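Local coordinates for vacuolar aminopeptidase 1 (Saccharomyces cerevisiae, PDB 5JGF), which removes N-terminal amino acids, preferably neutral or hydrophobic ones, from peptides in the vacuole as a zinc-dependent, dodecameric M18 aminopeptidase, and is the major cargo of the Cvt pathway, at residues P354-F362 against V400-N408. Numbering follows the deposited sequence.
Sequences PEVYLKNHF and VQYFQIKNN
Lys406 reaches across to Glu355 and Leu358 where the loop 354-362, with a type II beta turn from Leu358 to His361, lies against the end of strand 400-403 and the chain that follows. Within this chain, that strand is an outermost one of the large mixed sheet of the M18 peptidase. The Lys406 side chain can be traced outward from CB: Lys406 CG packs against the backbone of Leu358, 3.5 Å from Leu358 N. CD then passes the carbonyls of Glu355 and Tyr357, the chain bends (chi3 64°), and CE carries NZ over to Glu355 O. Lys406 NZ donates to Glu355 O at 2.8 Å, with the nitrogen above the carbonyl plane. A water accepts a second bond from NZ and also lies close to Tyr357 O.

Leu358 points its CB at the other segment, 3.4 Å from Gln404 O. With CG anti to the backbone N (chi1 178°), Leu358 CD2 reaches 3.5 Å from Ile405 O and also covers one face of the His361 imidazole, offset toward its rim. In the ring plane, ND1 of His361 bonds back to Lys359 O, which fixes the rotation of the imidazole, while NE2 bonds to Val102 N of a second subunit. Gln404 runs beside this ring, pointing the same way.

Tyr357 CE2 comes up to the edge of the Phe403 ring, near its plane. Phe403 stands edge-to-face with His347, a probable substrate-binding residue, and packs on Phe170 of a third subunit, so the contact borders the active site and forms part of two subunit interfaces. The backbones join where Gln404 N donates to His361 O, at 3.3 Å. One water ties the turn down further, taking the N-H of Leu358 and donating to both His361 O and Gln404 O.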
# COMPACT_ATOMS: atom_id res chain seq x y z
N PRO D 354 15.66 23.68 15.15
CA PRO D 354 14.82 24.66 15.83
C PRO D 354 13.39 24.21 16.06
O PRO D 354 12.74 24.65 17.02
CB PRO D 354 14.91 25.88 14.91
CG PRO D 354 15.07 25.27 13.56
CD PRO D 354 16.07 24.16 13.82
N GLU D 355 12.90 23.33 15.20
CA GLU D 355 11.53 22.85 15.28
C GLU D 355 11.18 21.98 16.50
O GLU D 355 10.00 21.73 16.75
CB GLU D 355 11.16 22.09 13.99
CG GLU D 355 11.84 20.73 13.80
CD GLU D 355 13.30 20.81 13.37
OE1 GLU D 355 13.82 21.92 13.12
OE2 GLU D 355 13.94 19.75 13.27
N VAL D 356 12.18 21.53 17.25
CA VAL D 356 11.89 20.70 18.42
C VAL D 356 12.08 21.45 19.74
O VAL D 356 11.85 20.90 20.82
CB VAL D 356 12.74 19.41 18.46
CG1 VAL D 356 12.53 18.61 17.19
CG2 VAL D 356 14.21 19.74 18.65
N TYR D 357 12.51 22.71 19.66
CA TYR D 357 12.71 23.50 20.86
C TYR D 357 11.60 24.53 21.05
O TYR D 357 11.19 25.21 20.10
CB TYR D 357 14.08 24.18 20.84
CG TYR D 357 15.22 23.21 21.07
CD1 TYR D 357 15.81 22.52 20.00
CD2 TYR D 357 15.69 22.95 22.36
CE1 TYR D 357 16.84 21.60 20.22
CE2 TYR D 357 16.71 22.03 22.58
CZ TYR D 357 17.28 21.36 21.51
OH TYR D 357 18.30 20.46 21.74
N LEU D 358 11.12 24.63 22.28
CA LEU D 358 10.04 25.55 22.62
C LEU D 358 10.53 26.98 22.80
O LEU D 358 11.37 27.26 23.65
CB LEU D 358 9.36 25.07 23.91
CG LEU D 358 8.21 25.91 24.47
CD1 LEU D 358 7.06 25.97 23.48
CD2 LEU D 358 7.75 25.30 25.79
N LYS D 359 9.98 27.88 21.99
CA LYS D 359 10.35 29.29 22.06
C LYS D 359 10.21 29.79 23.49
O LYS D 359 9.21 29.51 24.16
CB LYS D 359 9.47 30.11 21.12
CG LYS D 359 9.85 31.58 21.02
CD LYS D 359 9.02 32.28 19.96
CE LYS D 359 9.41 33.75 19.84
NZ LYS D 359 10.85 33.91 19.49
N ASN D 360 11.22 30.53 23.95
CA ASN D 360 11.28 31.09 25.29
C ASN D 360 11.49 30.05 26.39
O ASN D 360 11.47 30.39 27.57
CB ASN D 360 10.01 31.90 25.60
CG ASN D 360 9.87 33.11 24.70
OD1 ASN D 360 10.85 33.81 24.43
ND2 ASN D 360 8.65 33.37 24.24
N HIS D 361 11.69 28.79 25.99
CA HIS D 361 11.91 27.72 26.95
C HIS D 361 13.07 26.80 26.60
O HIS D 361 12.95 25.58 26.64
CB HIS D 361 10.65 26.87 27.14
CG HIS D 361 9.46 27.63 27.63
ND1 HIS D 361 8.72 28.47 26.82
CD2 HIS D 361 8.87 27.67 28.85
CE1 HIS D 361 7.73 28.99 27.52
NE2 HIS D 361 7.79 28.52 28.75
N PHE D 362 14.20 27.39 26.22
CA PHE D 362 15.39 26.61 25.93
C PHE D 362 16.60 27.40 26.41
O PHE D 362 16.59 28.63 26.42
CB PHE D 362 15.51 26.28 24.43
CG PHE D 362 15.58 27.48 23.52
CD1 PHE D 362 16.73 28.27 23.48
CD2 PHE D 362 14.51 27.80 22.70
CE1 PHE D 362 16.80 29.36 22.62
CE2 PHE D 362 14.57 28.90 21.83
CZ PHE D 362 15.72 29.68 21.79
N VAL D 400 19.38 32.10 35.64
CA VAL D 400 18.58 30.89 35.53
C VAL D 400 17.91 30.80 34.16
O VAL D 400 17.31 31.77 33.70
CB VAL D 400 17.47 30.86 36.62
CG1 VAL D 400 16.59 29.63 36.45
CG2 VAL D 400 18.11 30.85 37.99
N GLN D 401 18.03 29.65 33.51
CA GLN D 401 17.42 29.46 32.20
C GLN D 401 16.27 28.46 32.33
O GLN D 401 16.11 27.83 33.37
CB GLN D 401 18.45 28.93 31.20
CG GLN D 401 19.75 29.71 31.18
CD GLN D 401 20.61 29.34 30.00
OE1 GLN D 401 20.37 29.80 28.88
NE2 GLN D 401 21.61 28.50 30.23
N TYR D 402 15.50 28.32 31.26
CA TYR D 402 14.35 27.41 31.26
C TYR D 402 14.40 26.37 30.16
O TYR D 402 14.90 26.63 29.06
CB TYR D 402 13.05 28.17 31.02
CG TYR D 402 12.49 29.03 32.13
CD1 TYR D 402 13.04 29.02 33.41
CD2 TYR D 402 11.38 29.83 31.89
CE1 TYR D 402 12.47 29.80 34.43
CE2 TYR D 402 10.81 30.60 32.89
CZ TYR D 402 11.36 30.58 34.16
OH TYR D 402 10.77 31.35 35.14
N PHE D 403 13.87 25.19 30.46
CA PHE D 403 13.70 24.16 29.45
C PHE D 403 12.40 23.42 29.70
O PHE D 403 12.14 22.93 30.80
CB PHE D 403 14.83 23.12 29.41
CG PHE D 403 14.57 22.03 28.38
CD1 PHE D 403 13.88 20.87 28.73
CD2 PHE D 403 14.88 22.24 27.04
CE1 PHE D 403 13.50 19.94 27.76
CE2 PHE D 403 14.50 21.32 26.06
CZ PHE D 403 13.81 20.17 26.42
N GLN D 404 11.56 23.40 28.66
CA GLN D 404 10.28 22.70 28.69
C GLN D 404 10.06 22.25 27.24
O GLN D 404 10.49 22.94 26.32
CB GLN D 404 9.13 23.61 29.14
CG GLN D 404 7.77 22.88 29.17
CD GLN D 404 6.70 23.62 29.96
OE1 GLN D 404 6.96 24.12 31.06
NE2 GLN D 404 5.49 23.67 29.42
N ILE D 405 9.42 21.11 27.05
CA ILE D 405 9.18 20.60 25.70
C ILE D 405 8.01 21.30 25.02
O ILE D 405 7.15 21.88 25.69
CB ILE D 405 8.87 19.08 25.71
CG1 ILE D 405 7.58 18.83 26.50
CG2 ILE D 405 10.03 18.31 26.33
CD1 ILE D 405 7.00 17.43 26.30
N LYS D 406 7.98 21.25 23.69
CA LYS D 406 6.87 21.83 22.95
C LYS D 406 5.71 20.88 23.22
O LYS D 406 5.93 19.70 23.52
CB LYS D 406 7.20 21.88 21.45
CG LYS D 406 8.35 22.83 21.12
CD LYS D 406 8.69 22.83 19.64
CE LYS D 406 7.55 23.36 18.79
NZ LYS D 406 7.95 23.52 17.35
N ASN D 407 4.48 21.37 23.12
CA ASN D 407 3.31 20.52 23.36
C ASN D 407 3.21 19.30 22.46
O ASN D 407 2.63 18.29 22.86
CB ASN D 407 2.01 21.33 23.23
CG ASN D 407 1.91 22.46 24.23
OD1 ASN D 407 2.70 22.54 25.17
ND2 ASN D 407 0.94 23.36 24.01
N ASN D 408 3.76 19.39 21.25
CA ASN D 408 3.71 18.29 20.29
C ASN D 408 5.02 17.51 20.27
O ASN D 408 5.31 16.81 19.29
CB ASN D 408 3.43 18.83 18.89
CG ASN D 408 4.48 19.81 18.42
OD1 ASN D 408 5.45 20.11 19.13
ND2 ASN D 408 4.29 20.34 17.21
O HOH W 1 7.97 19.61 18.03
O HOH W 2 10.35 19.81 22.72
O HOH W 3 9.95 25.61 17.60
O HOH W 4 12.56 23.75 24.48
O HOH W 5 15.84 30.04 29.02